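Local coordinates for 6-phosphogluconolactonase (Leishmania braziliensis, PDB 3CSS), which probably hydrolyses 6-phosphogluconolactone to 6-phosphogluconate, the second step of the oxidative pentose phosphate pathway, at residues Ala20-Ile25 with Glu58-Leu63; Ser86-Ala91 with Ile107-Ala112; Val188-Pro191 with Pro197-Trp200. All coordinates share one frame; numbering follows the deposited sequence.

Overall arrangement
The three contacts follow one another along the chain, each closing before the next opens. All belong to the glucosamine-6-phosphate isomerase/6-phosphogluconolactonase fold, built on one mixed eight-stranded sheet. Contact 1 joins helix 14-30 to the turn between helices 50-59 and 61-65. Contact 2 brings the start of helix 87-96 to the loop before helix 110-113. Contact 3 closes the connection between strands 186-189 and 201-204, at one border of the sheet. Contacts 2 and 3 are neighbours, with centres about 13 Å apart, and helix 123-140 packs against both. Contacts 1 and 3 lie on opposite sides of the chain's centre, with centres about 30 Å apart. The set thus spans the fold from helices 14-30 and 50-59 to edge strand 186-189.

Contact 1. Residues Ala20-Ile25 with Glu58-Leu63; sequences AAREVI and EKDLAL
R22 of helix 14-30 reaches D60, in the turn between helices 50-59 and 61-65, and the two form a salt bridge. The grip is side-on and uses two nitrogens, one for each carboxylate oxygen. R22 NE donates to D60 OD2 at 2.7 Å, on the syn lone pair of that oxygen. R22 NH2 donates to D60 OD1 at 3.0 Å, also from the syn side but out of the carboxylate plane. Neither bond is quite straight, with N-H...O angles of 152° and 147°. The two flat groups are nearly coplanar, 10° apart, yet both oxygens sit somewhat out of the guanidinium plane. The R22 chain runs extended from CG to NE, which carries the charge across to the turn.

A second acid makes this a network. E23 OE2 lies 3.8 Å from R22 NH1, a long approach well out of the guanidinium plane. It adds charge but no hydrogen bond.

The aliphatic part of K59 packs against the guanidinium by van der Waals contact. Its CB lies 3.4 Å from R22 NH2, and its CG sits over one face, toward the rim. The lysine chain bends at chi2 and its end leads away, leaving K59 NZ 7.0 Å from R22 NH2.

R22 also touches L52, E55 and L56, so the salt bridge closes a helix-to-helix packing at the C-terminal end of helix 50-59. A20 and A21 meet L256 of sheet strand 252-257.

D60 is buried, and R22 supplies the opposite charge with one N-H to each oxygen. This would probably lower the pKa of D60 and keep it ionised.

Contact 2. Residues Ser86-Ala91 with Ile107-Ala112; sequences SNFSMA and IDRRAA
R109 points its guanidinium at the start of helix 87-96, where it meets S86 and F88. R109 NH2 packs on the CB of F88 at 3.5 Å, and R109 NH1 lies 4.0 Å from S86 CB. No hydrogen bond crosses between the two segments. The S86 methylene lies at the guanidinium edge, while F88 CB approaches obliquely.

The shape of R109 explains the reach. Its chain bends at chi2 (99°), away from a staggered value, and then runs on to NE. There it folds back on its own loop. R109 NE donates to I107 O at 3.0 Å; the oxygen lies in the guanidinium plane, but the donor stands above the carbonyl plane. The F88 ring leads away from the arginine. Ring and guanidinium planes are 66° apart.

S86 is the N-cap of helix 87-96. Its chi1 of 76° sets OG between the backbone N and the carbonyl carbon, where it accepts from S89 N at 3.0 Å. The same hydroxyl also bonds D83 O. On the other segment, D108 OD1 accepts a weak bond from R110 N, two residues on, ahead of the weakly bonded helix 110-113.

The polar ends of R109 are held by third parties. NH1 bonds L79 O, and NH2 forms a salt bridge with E76 OE2, at the end of strand 69-77. E76 OE2 also accepts from the backbone N of F88, while E76 OE1 accepts from the backbone N of N87.

Contact 3. Residues Val188-Pro191 with Pro197-Trp200; sequences VSFP and PKVW
This is a buried aromatic and proline packing between the two arms of the connection that joins the antiparallel strands 186-189 and 201-204. The arms run nearly antiparallel, with end-to-end directions 152° apart. Strand 186-189 is the outermost on its side of the main sheet within the chain.

F190 and W200 form the centre, as a T-shaped (edge-to-face) pair. The F190 edge meets the five-membered ring of W200, with centroids 4.9 Å apart and planes at 65°. F190 CD1 comes to 3.4 Å from W200 CD1, over one face of the indole. F190 CB adds a CH-pi contact, 4.1 Å from the centroid of the six-membered ring. The backbone places CB over the indole; CG anti to the backbone N (chi1 -161°) then swings CD1 onto it. V188 CG2 reaches W200 CZ3 at 4.1 Å, and the backbone S189 O lies 3.2 Å from W200 CE3.

Beyond W200 the far end of the F190 ring packs on the backbone of K198 and V199. P191 CD lies over one face of the F190 ring, and P191 CG touches P197 O at 3.3 Å. K198 is the centre of an inverse gamma turn. A water accepts from K198 NZ at 2.8 Å and donates to P191 O. NZ also bonds M195 O and P193 O.

W200 NE1 donates to D118 O, and L123 and A126 of helix 123-140 touch its side chain. No direct hydrogen bond joins 188-191 to 197-200. Edge-to-face, CH-pi and van der Waals contacts hold them, with one water as polar bridge.

Contact 1. Residues Ala20-Ile25 with Glu58-Leu63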
ATOM      1  N   ALA A  20     -15.430   5.918  -3.914  1.00 19.20           N
ATOM      2  CA  ALA A  20     -15.241   4.704  -4.724  1.00 19.19           C
ATOM      3  C   ALA A  20     -14.372   3.660  -4.028  1.00 19.28           C
ATOM      4  O   ALA A  20     -14.688   2.470  -4.085  1.00 20.85           O
ATOM      5  CB  ALA A  20     -14.653   5.056  -6.101  1.00 19.37           C
ATOM      6  N   ALA A  21     -13.307   4.102  -3.354  1.00 19.21           N
ATOM      7  CA  ALA A  21     -12.409   3.196  -2.608  1.00 18.69           C
ATOM      8  C   ALA A  21     -13.183   2.593  -1.435  1.00 19.57           C
ATOM      9  O   ALA A  21     -13.117   1.395  -1.173  1.00 19.48           O
ATOM     10  CB  ALA A  21     -11.166   3.929  -2.119  1.00 18.44           C
ATOM     11  N   ARG A  22     -13.953   3.436  -0.754  1.00 19.20           N
ATOM     12  CA  ARG A  22     -14.765   2.966   0.368  1.00 20.09           C
ATOM     13  C   ARG A  22     -15.713   1.839  -0.052  1.00 20.86           C
ATOM     14  O   ARG A  22     -15.850   0.841   0.664  1.00 20.15           O
ATOM     15  CB  ARG A  22     -15.539   4.132   1.004  1.00 19.99           C
ATOM     16  CG  ARG A  22     -16.437   3.716   2.174  1.00 21.01           C
ATOM     17  CD  ARG A  22     -17.044   4.934   2.851  1.00 22.45           C
ATOM     18  NE  ARG A  22     -18.137   4.554   3.750  1.00 25.12           N
ATOM     19  CZ  ARG A  22     -19.430   4.529   3.424  1.00 26.85           C
ATOM     20  NH1 ARG A  22     -19.844   4.899   2.217  1.00 28.07           N
ATOM     21  NH2 ARG A  22     -20.328   4.141   4.323  1.00 27.46           N
ATOM     22  N   GLU A  23     -16.363   2.001  -1.196  1.00 21.76           N
ATOM     23  CA  GLU A  23     -17.289   0.982  -1.709  1.00 23.09           C
ATOM     24  C   GLU A  23     -16.632  -0.381  -1.915  1.00 22.88           C
ATOM     25  O   GLU A  23     -17.223  -1.409  -1.609  1.00 22.15           O
ATOM     26  CB  GLU A  23     -17.949   1.446  -3.018  1.00 23.64           C
ATOM     27  CG  GLU A  23     -19.035   2.499  -2.819  1.00 27.19           C
ATOM     28  CD  GLU A  23     -20.076   2.083  -1.776  1.00 31.66           C
ATOM     29  OE1 GLU A  23     -20.524   0.909  -1.805  1.00 35.46           O
ATOM     30  OE2 GLU A  23     -20.437   2.920  -0.917  1.00 34.10           O
ATOM     31  N   VAL A  24     -15.407  -0.385  -2.433  1.00 22.70           N
ATOM     32  CA  VAL A  24     -14.653  -1.625  -2.607  1.00 22.92           C
ATOM     33  C   VAL A  24     -14.395  -2.312  -1.256  1.00 22.78           C
ATOM     34  O   VAL A  24     -14.626  -3.512  -1.102  1.00 22.54           O
ATOM     35  CB  VAL A  24     -13.317  -1.384  -3.328  1.00 22.81           C
ATOM     36  CG1 VAL A  24     -12.502  -2.698  -3.374  1.00 22.88           C
ATOM     37  CG2 VAL A  24     -13.542  -0.822  -4.741  1.00 23.42           C
ATOM     38  N   ILE A  25     -13.957  -1.537  -0.268  1.00 22.39           N
ATOM     39  CA  ILE A  25     -13.725  -2.060   1.077  1.00 22.25           C
ATOM     40  C   ILE A  25     -15.009  -2.641   1.679  1.00 22.67           C
ATOM     41  O   ILE A  25     -15.016  -3.780   2.183  1.00 22.09           O
ATOM     42  CB  ILE A  25     -13.126  -0.978   1.998  1.00 21.98           C
ATOM     43  CG1 ILE A  25     -11.730  -0.593   1.495  1.00 21.38           C
ATOM     44  CG2 ILE A  25     -13.070  -1.473   3.436  1.00 20.28           C
ATOM     45  CD1 ILE A  25     -11.200   0.739   2.056  1.00 21.40           C
ATOM     46  N   GLU A  58     -16.003   8.151  10.030  1.00 23.22           N
ATOM     47  CA  GLU A  58     -17.309   8.759  10.232  1.00 24.28           C
ATOM     48  C   GLU A  58     -18.472   7.819   9.956  1.00 24.72           C
ATOM     49  O   GLU A  58     -19.489   7.893  10.645  1.00 24.26           O
ATOM     50  CB  GLU A  58     -17.436  10.009   9.366  1.00 24.39           C
ATOM     51  CG  GLU A  58     -16.453  11.091   9.748  1.00 25.24           C
ATOM     52  CD  GLU A  58     -16.477  11.376  11.252  1.00 27.09           C
ATOM     53  OE1 GLU A  58     -17.572  11.731  11.760  1.00 25.17           O
ATOM     54  OE2 GLU A  58     -15.413  11.238  11.914  1.00 25.55           O
ATOM     55  N   LYS A  59     -18.321   6.933   8.975  1.00 24.85           N
ATOM     56  CA  LYS A  59     -19.444   6.143   8.464  1.00 26.07           C
ATOM     57  C   LYS A  59     -19.445   4.676   8.900  1.00 26.08           C
ATOM     58  O   LYS A  59     -20.513   4.079   9.051  1.00 26.79           O
ATOM     59  CB  LYS A  59     -19.475   6.196   6.937  1.00 26.66           C
ATOM     60  CG  LYS A  59     -19.552   7.592   6.316  1.00 29.13           C
ATOM     61  CD  LYS A  59     -20.808   8.341   6.718  1.00 31.96           C
ATOM     62  CE  LYS A  59     -20.945   9.653   5.956  1.00 33.86           C
ATOM     63  NZ  LYS A  59     -22.016  10.524   6.506  1.00 34.60           N
ATOM     64  N   ASP A  60     -18.265   4.084   9.088  1.00 25.70           N
ATOM     65  CA  ASP A  60     -18.149   2.634   9.217  1.00 25.57           C
ATOM     66  C   ASP A  60     -17.462   2.176  10.497  1.00 25.41           C
ATOM     67  O   ASP A  60     -17.021   1.015  10.592  1.00 25.04           O
ATOM     68  CB  ASP A  60     -17.377   2.099   8.014  1.00 25.98           C
ATOM     69  CG  ASP A  60     -17.965   2.561   6.697  1.00 26.42           C
ATOM     70  OD1 ASP A  60     -19.174   2.350   6.462  1.00 28.11           O
ATOM     71  OD2 ASP A  60     -17.215   3.139   5.887  1.00 27.71           O
ATOM     72  N   LEU A  61     -17.395   3.066  11.488  1.00 24.93           N
ATOM     73  CA  LEU A  61     -16.611   2.802  12.688  1.00 24.66           C
ATOM     74  C   LEU A  61     -17.142   1.590  13.451  1.00 24.66           C
ATOM     75  O   LEU A  61     -16.363   0.834  14.032  1.00 24.86           O
ATOM     76  CB  LEU A  61     -16.565   4.036  13.601  1.00 24.66           C
ATOM     77  CG  LEU A  61     -15.580   3.962  14.772  1.00 25.43           C
ATOM     78  CD1 LEU A  61     -14.146   3.680  14.282  1.00 24.35           C
ATOM     79  CD2 LEU A  61     -15.636   5.235  15.611  1.00 25.86           C
ATOM     80  N   ALA A  62     -18.460   1.401  13.418  1.00 24.57           N
ATOM     81  CA  ALA A  62     -19.113   0.273  14.087  1.00 24.35           C
ATOM     82  C   ALA A  62     -18.616  -1.085  13.583  1.00 24.29           C
ATOM     83  O   ALA A  62     -18.310  -1.973  14.378  1.00 24.47           O
ATOM     84  CB  ALA A  62     -20.634   0.381  13.931  1.00 24.83           C
ATOM     85  N   LEU A  63     -18.536  -1.236  12.266  1.00 24.13           N
ATOM     86  CA  LEU A  63     -18.025  -2.470  11.664  0.50 24.06           C
ATOM     87  C   LEU A  63     -16.586  -2.732  12.103  1.00 23.99           C
ATOM     88  O   LEU A  63     -16.210  -3.871  12.381  1.00 24.28           O
ATOM     89  CB  LEU A  63     -18.110  -2.413  10.138  0.50 24.16           C
ATOM     90  CG  LEU A  63     -19.524  -2.427   9.557  0.50 23.86           C
ATOM     91  CD1 LEU A  63     -19.495  -2.219   8.046  0.50 23.50           C
ATOM     92  CD2 LEU A  63     -20.221  -3.728   9.918  0.50 24.20           C
TER

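Contact 2. Residues Ser86-Ala91 with Ile107-Ala112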
ATOM      1  N   SER A  86       5.047  10.128   9.479  1.00 25.08           N
ATOM      2  CA  SER A  86       4.812   8.685   9.427  1.00 24.53           C
ATOM      3  C   SER A  86       3.388   8.407   8.922  1.00 24.45           C
ATOM      4  O   SER A  86       2.446   9.166   9.201  1.00 22.59           O
ATOM      5  CB  SER A  86       5.033   8.013  10.785  1.00 24.46           C
ATOM      6  OG  SER A  86       3.957   8.255  11.644  1.00 25.73           O
ATOM      7  N   ASN A  87       3.245   7.300   8.198  1.00 23.60           N
ATOM      8  CA  ASN A  87       1.931   6.860   7.717  1.00 23.83           C
ATOM      9  C   ASN A  87       1.050   6.442   8.898  1.00 23.52           C
ATOM     10  O   ASN A  87      -0.158   6.651   8.875  1.00 23.76           O
ATOM     11  CB  ASN A  87       2.038   5.733   6.682  1.00 23.49           C
ATOM     12  CG  ASN A  87       2.711   6.173   5.389  1.00 22.89           C
ATOM     13  OD1 ASN A  87       2.643   7.346   5.007  1.00 25.05           O
ATOM     14  ND2 ASN A  87       3.316   5.225   4.688  1.00 24.19           N
ATOM     15  N   PHE A  88       1.671   5.885   9.929  1.00 23.97           N
ATOM     16  CA  PHE A  88       0.951   5.502  11.132  1.00 23.75           C
ATOM     17  C   PHE A  88       0.274   6.696  11.796  1.00 23.13           C
ATOM     18  O   PHE A  88      -0.880   6.621  12.192  1.00 24.20           O
ATOM     19  CB  PHE A  88       1.885   4.819  12.112  1.00 24.04           C
ATOM     20  CG  PHE A  88       1.196   4.347  13.349  1.00 26.73           C
ATOM     21  CD1 PHE A  88       0.460   3.169  13.335  1.00 28.82           C
ATOM     22  CD2 PHE A  88       1.241   5.100  14.506  1.00 30.17           C
ATOM     23  CE1 PHE A  88      -0.189   2.723  14.503  1.00 30.31           C
ATOM     24  CE2 PHE A  88       0.584   4.673  15.671  1.00 31.57           C
ATOM     25  CZ  PHE A  88      -0.133   3.476  15.655  1.00 30.94           C
ATOM     26  N   SER A  89       0.994   7.797  11.909  1.00 22.86           N
ATOM     27  CA  SER A  89       0.428   9.019  12.467  1.00 23.03           C
ATOM     28  C   SER A  89      -0.791   9.457  11.662  1.00 22.95           C
ATOM     29  O   SER A  89      -1.869   9.702  12.212  1.00 22.14           O
ATOM     30  CB  SER A  89       1.459  10.140  12.457  1.00 23.20           C
ATOM     31  OG  SER A  89       0.875  11.344  12.928  1.00 23.82           O
ATOM     32  N   MET A  90      -0.604   9.568  10.353  1.00 23.28           N
ATOM     33  CA  MET A  90      -1.682   9.986   9.479  1.00 23.48           C
ATOM     34  C   MET A  90      -2.902   9.071   9.626  1.00 23.61           C
ATOM     35  O   MET A  90      -4.020   9.549   9.783  1.00 22.75           O
ATOM     36  CB  MET A  90      -1.202  10.029   8.028  1.00 23.93           C
ATOM     37  CG  MET A  90      -2.264  10.490   7.050  1.00 25.61           C
ATOM     38  SD  MET A  90      -3.303   9.150   6.437  1.00 26.81           S
ATOM     39  CE  MET A  90      -2.118   8.186   5.500  1.00 27.02           C
ATOM     40  N   ALA A  91      -2.686   7.757   9.573  1.00 23.51           N
ATOM     41  CA  ALA A  91      -3.779   6.777   9.669  1.00 23.21           C
ATOM     42  C   ALA A  91      -4.480   6.800  11.029  1.00 23.59           C
ATOM     43  O   ALA A  91      -5.692   6.612  11.122  1.00 24.47           O
ATOM     44  CB  ALA A  91      -3.232   5.375   9.411  1.00 22.62           C
ATOM     45  N   ILE A 107       4.279  -1.737  13.321  1.00 29.51           N
ATOM     46  CA  ILE A 107       5.672  -1.844  12.898  1.00 29.39           C
ATOM     47  C   ILE A 107       6.537  -1.272  14.018  1.00 29.80           C
ATOM     48  O   ILE A 107       6.289  -0.165  14.493  1.00 30.26           O
ATOM     49  CB  ILE A 107       5.957  -1.051  11.596  1.00 28.94           C
ATOM     50  CG1 ILE A 107       5.114  -1.597  10.434  1.00 28.65           C
ATOM     51  CG2 ILE A 107       7.442  -1.127  11.237  1.00 29.58           C
ATOM     52  CD1 ILE A 107       5.191  -0.764   9.147  1.00 28.85           C
ATOM     53  N   ASP A 108       7.549  -2.031  14.424  1.00 30.44           N
ATOM     54  CA  ASP A 108       8.533  -1.587  15.405  1.00 30.42           C
ATOM     55  C   ASP A 108       9.699  -0.906  14.680  1.00 30.40           C
ATOM     56  O   ASP A 108      10.504  -1.576  14.046  1.00 30.12           O
ATOM     57  CB  ASP A 108       9.010  -2.798  16.216  1.00 31.14           C
ATOM     58  CG  ASP A 108       9.940  -2.430  17.339  1.00 31.53           C
ATOM     59  OD1 ASP A 108      10.227  -1.227  17.533  1.00 32.85           O
ATOM     60  OD2 ASP A 108      10.382  -3.368  18.038  1.00 32.72           O
ATOM     61  N   ARG A 109       9.789   0.421  14.769  1.00 30.40           N
ATOM     62  CA  ARG A 109      10.784   1.185  13.988  1.00 30.99           C
ATOM     63  C   ARG A 109      12.080   1.467  14.691  1.00 31.17           C
ATOM     64  O   ARG A 109      13.007   1.983  14.081  1.00 31.43           O
ATOM     65  CB  ARG A 109      10.252   2.566  13.575  1.00 31.69           C
ATOM     66  CG  ARG A 109       8.919   2.568  12.934  1.00 32.06           C
ATOM     67  CD  ARG A 109       7.838   2.922  13.921  1.00 31.25           C
ATOM     68  NE  ARG A 109       6.542   2.552  13.367  1.00 30.24           N
ATOM     69  CZ  ARG A 109       5.870   3.287  12.491  1.00 26.63           C
ATOM     70  NH1 ARG A 109       6.353   4.439  12.068  1.00 26.35           N
ATOM     71  NH2 ARG A 109       4.714   2.842  12.036  1.00 26.76           N
ATOM     72  N   ARG A 110      12.144   1.139  15.976  1.00 30.78           N
ATOM     73  CA  ARG A 110      13.254   1.505  16.871  0.50 31.47           C
ATOM     74  C   ARG A 110      14.636   1.194  16.315  1.00 31.13           C
ATOM     75  O   ARG A 110      15.576   1.966  16.456  1.00 32.03           O
ATOM     76  CB  ARG A 110      13.118   0.746  18.191  0.50 31.60           C
ATOM     77  CG  ARG A 110      12.391   1.480  19.300  0.50 33.01           C
ATOM     78  CD  ARG A 110      13.048   1.121  20.613  0.50 33.49           C
ATOM     79  NE  ARG A 110      14.498   1.131  20.446  0.50 33.83           N
ATOM     80  CZ  ARG A 110      15.264   2.189  20.680  0.50 34.41           C
ATOM     81  NH1 ARG A 110      14.719   3.311  21.128  0.50 34.84           N
ATOM     82  NH2 ARG A 110      16.571   2.118  20.485  0.50 35.07           N
ATOM     83  N   ALA A 111      14.772   0.009  15.724  1.00 31.42           N
ATOM     84  CA  ALA A 111      16.078  -0.430  15.203  1.00 31.07           C
ATOM     85  C   ALA A 111      16.631   0.488  14.096  1.00 30.86           C
ATOM     86  O   ALA A 111      17.837   0.500  13.847  1.00 30.45           O
ATOM     87  CB  ALA A 111      15.998  -1.872  14.702  1.00 31.39           C
ATOM     88  N   ALA A 112      15.746   1.246  13.442  1.00 30.58           N
ATOM     89  CA  ALA A 112      16.110   2.127  12.325  1.00 30.39           C
ATOM     90  C   ALA A 112      16.244   3.611  12.678  1.00 30.63           C
ATOM     91  O   ALA A 112      16.838   4.361  11.919  1.00 30.53           O
ATOM     92  CB  ALA A 112      15.087   1.971  11.190  1.00 30.26           C
TER

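Contact 3. Residues Val188-Pro191 with Pro197-Trp200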
ATOM      1  N   VAL A 188      12.890  -3.173   1.588  1.00 14.91           N
ATOM      2  CA  VAL A 188      13.379  -1.880   2.024  1.00 15.19           C
ATOM      3  C   VAL A 188      13.725  -0.981   0.838  1.00 15.38           C
ATOM      4  O   VAL A 188      14.014  -1.459  -0.263  1.00 15.00           O
ATOM      5  CB  VAL A 188      14.626  -2.066   2.924  1.00 15.18           C
ATOM      6  CG1 VAL A 188      14.252  -2.919   4.136  1.00 15.16           C
ATOM      7  CG2 VAL A 188      15.792  -2.683   2.155  1.00 15.03           C
ATOM      8  N   SER A 189      13.730   0.322   1.077  1.00 15.11           N
ATOM      9  CA  SER A 189      14.101   1.277   0.050  1.00 15.51           C
ATOM     10  C   SER A 189      14.379   2.629   0.645  1.00 15.89           C
ATOM     11  O   SER A 189      13.919   2.928   1.740  1.00 15.67           O
ATOM     12  CB  SER A 189      12.944   1.454  -0.917  1.00 16.25           C
ATOM     13  OG  SER A 189      11.838   1.993  -0.219  1.00 15.56           O
ATOM     14  N   PHE A 190      15.113   3.432  -0.112  1.00 16.43           N
ATOM     15  CA  PHE A 190      15.217   4.871   0.120  1.00 16.59           C
ATOM     16  C   PHE A 190      14.494   5.558  -1.057  1.00 16.26           C
ATOM     17  O   PHE A 190      14.531   5.068  -2.204  1.00 16.87           O
ATOM     18  CB  PHE A 190      16.694   5.312   0.190  1.00 16.47           C
ATOM     19  CG  PHE A 190      16.891   6.645   0.857  1.00 16.48           C
ATOM     20  CD1 PHE A 190      16.952   6.718   2.243  1.00 16.54           C
ATOM     21  CD2 PHE A 190      16.984   7.819   0.113  1.00 17.26           C
ATOM     22  CE1 PHE A 190      17.115   7.923   2.888  1.00 17.06           C
ATOM     23  CE2 PHE A 190      17.144   9.041   0.740  1.00 17.43           C
ATOM     24  CZ  PHE A 190      17.230   9.091   2.144  1.00 18.10           C
ATOM     25  N   PRO A 191      13.802   6.672  -0.788  1.00 16.15           N
ATOM     26  CA  PRO A 191      13.104   7.326  -1.888  1.00 15.66           C
ATOM     27  C   PRO A 191      13.997   7.757  -3.040  1.00 15.64           C
ATOM     28  O   PRO A 191      15.198   7.991  -2.873  1.00 14.85           O
ATOM     29  CB  PRO A 191      12.437   8.554  -1.244  1.00 15.35           C
ATOM     30  CG  PRO A 191      13.128   8.732   0.054  1.00 17.44           C
ATOM     31  CD  PRO A 191      13.580   7.367   0.489  1.00 16.59           C
ATOM     32  N   PRO A 197       9.273  12.100   2.255  1.00 20.39           N
ATOM     33  CA  PRO A 197      10.443  12.482   3.033  1.00 20.28           C
ATOM     34  C   PRO A 197      11.674  11.619   2.752  1.00 20.04           C
ATOM     35  O   PRO A 197      11.533  10.446   2.387  1.00 19.07           O
ATOM     36  CB  PRO A 197       9.972  12.308   4.489  1.00 20.67           C
ATOM     37  CG  PRO A 197       8.849  11.399   4.443  1.00 20.80           C
ATOM     38  CD  PRO A 197       8.202  11.557   3.105  1.00 20.45           C
ATOM     39  N   LYS A 198      12.858  12.210   2.936  1.00 19.20           N
ATOM     40  CA  LYS A 198      14.130  11.539   2.710  1.00 18.89           C
ATOM     41  C   LYS A 198      14.482  10.675   3.924  1.00 18.51           C
ATOM     42  O   LYS A 198      15.305  11.050   4.764  1.00 18.53           O
ATOM     43  CB  LYS A 198      15.251  12.559   2.463  1.00 19.01           C
ATOM     44  CG  LYS A 198      15.045  13.456   1.247  1.00 19.35           C
ATOM     45  CD  LYS A 198      14.914  12.648  -0.022  1.00 20.54           C
ATOM     46  CE  LYS A 198      14.825  13.515  -1.261  1.00 20.58           C
ATOM     47  NZ  LYS A 198      14.637  12.664  -2.471  1.00 19.35           N
ATOM     48  N   VAL A 199      13.843   9.517   4.014  1.00 17.41           N
ATOM     49  CA  VAL A 199      14.028   8.595   5.120  1.00 17.14           C
ATOM     50  C   VAL A 199      13.849   7.192   4.577  1.00 17.06           C
ATOM     51  O   VAL A 199      13.028   6.972   3.661  1.00 16.73           O
ATOM     52  CB  VAL A 199      12.993   8.841   6.272  1.00 17.13           C
ATOM     53  CG1 VAL A 199      11.563   8.697   5.784  1.00 17.30           C
ATOM     54  CG2 VAL A 199      13.269   7.913   7.502  1.00 16.78           C
ATOM     55  N   TRP A 200      14.614   6.247   5.125  1.00 17.32           N
ATOM     56  CA  TRP A 200      14.477   4.840   4.757  1.00 16.99           C
ATOM     57  C   TRP A 200      13.059   4.347   4.993  1.00 16.65           C
ATOM     58  O   TRP A 200      12.320   4.880   5.851  1.00 16.14           O
ATOM     59  CB  TRP A 200      15.508   3.942   5.479  1.00 17.06           C
ATOM     60  CG  TRP A 200      16.811   3.911   4.765  1.00 17.53           C
ATOM     61  CD1 TRP A 200      17.855   4.773   4.923  1.00 18.24           C
ATOM     62  CD2 TRP A 200      17.205   2.984   3.745  1.00 19.03           C
ATOM     63  NE1 TRP A 200      18.872   4.440   4.067  1.00 19.40           N
ATOM     64  CE2 TRP A 200      18.492   3.353   3.321  1.00 18.26           C
ATOM     65  CE3 TRP A 200      16.590   1.873   3.152  1.00 18.35           C
ATOM     66  CZ2 TRP A 200      19.172   2.665   2.319  1.00 17.32           C
ATOM     67  CZ3 TRP A 200      17.261   1.194   2.159  1.00 17.40           C
ATOM     68  CH2 TRP A 200      18.544   1.582   1.760  1.00 18.30           C
TER
HETATM   69  O   HOH W   1      16.516  10.619  -2.465  1.00 28.18           O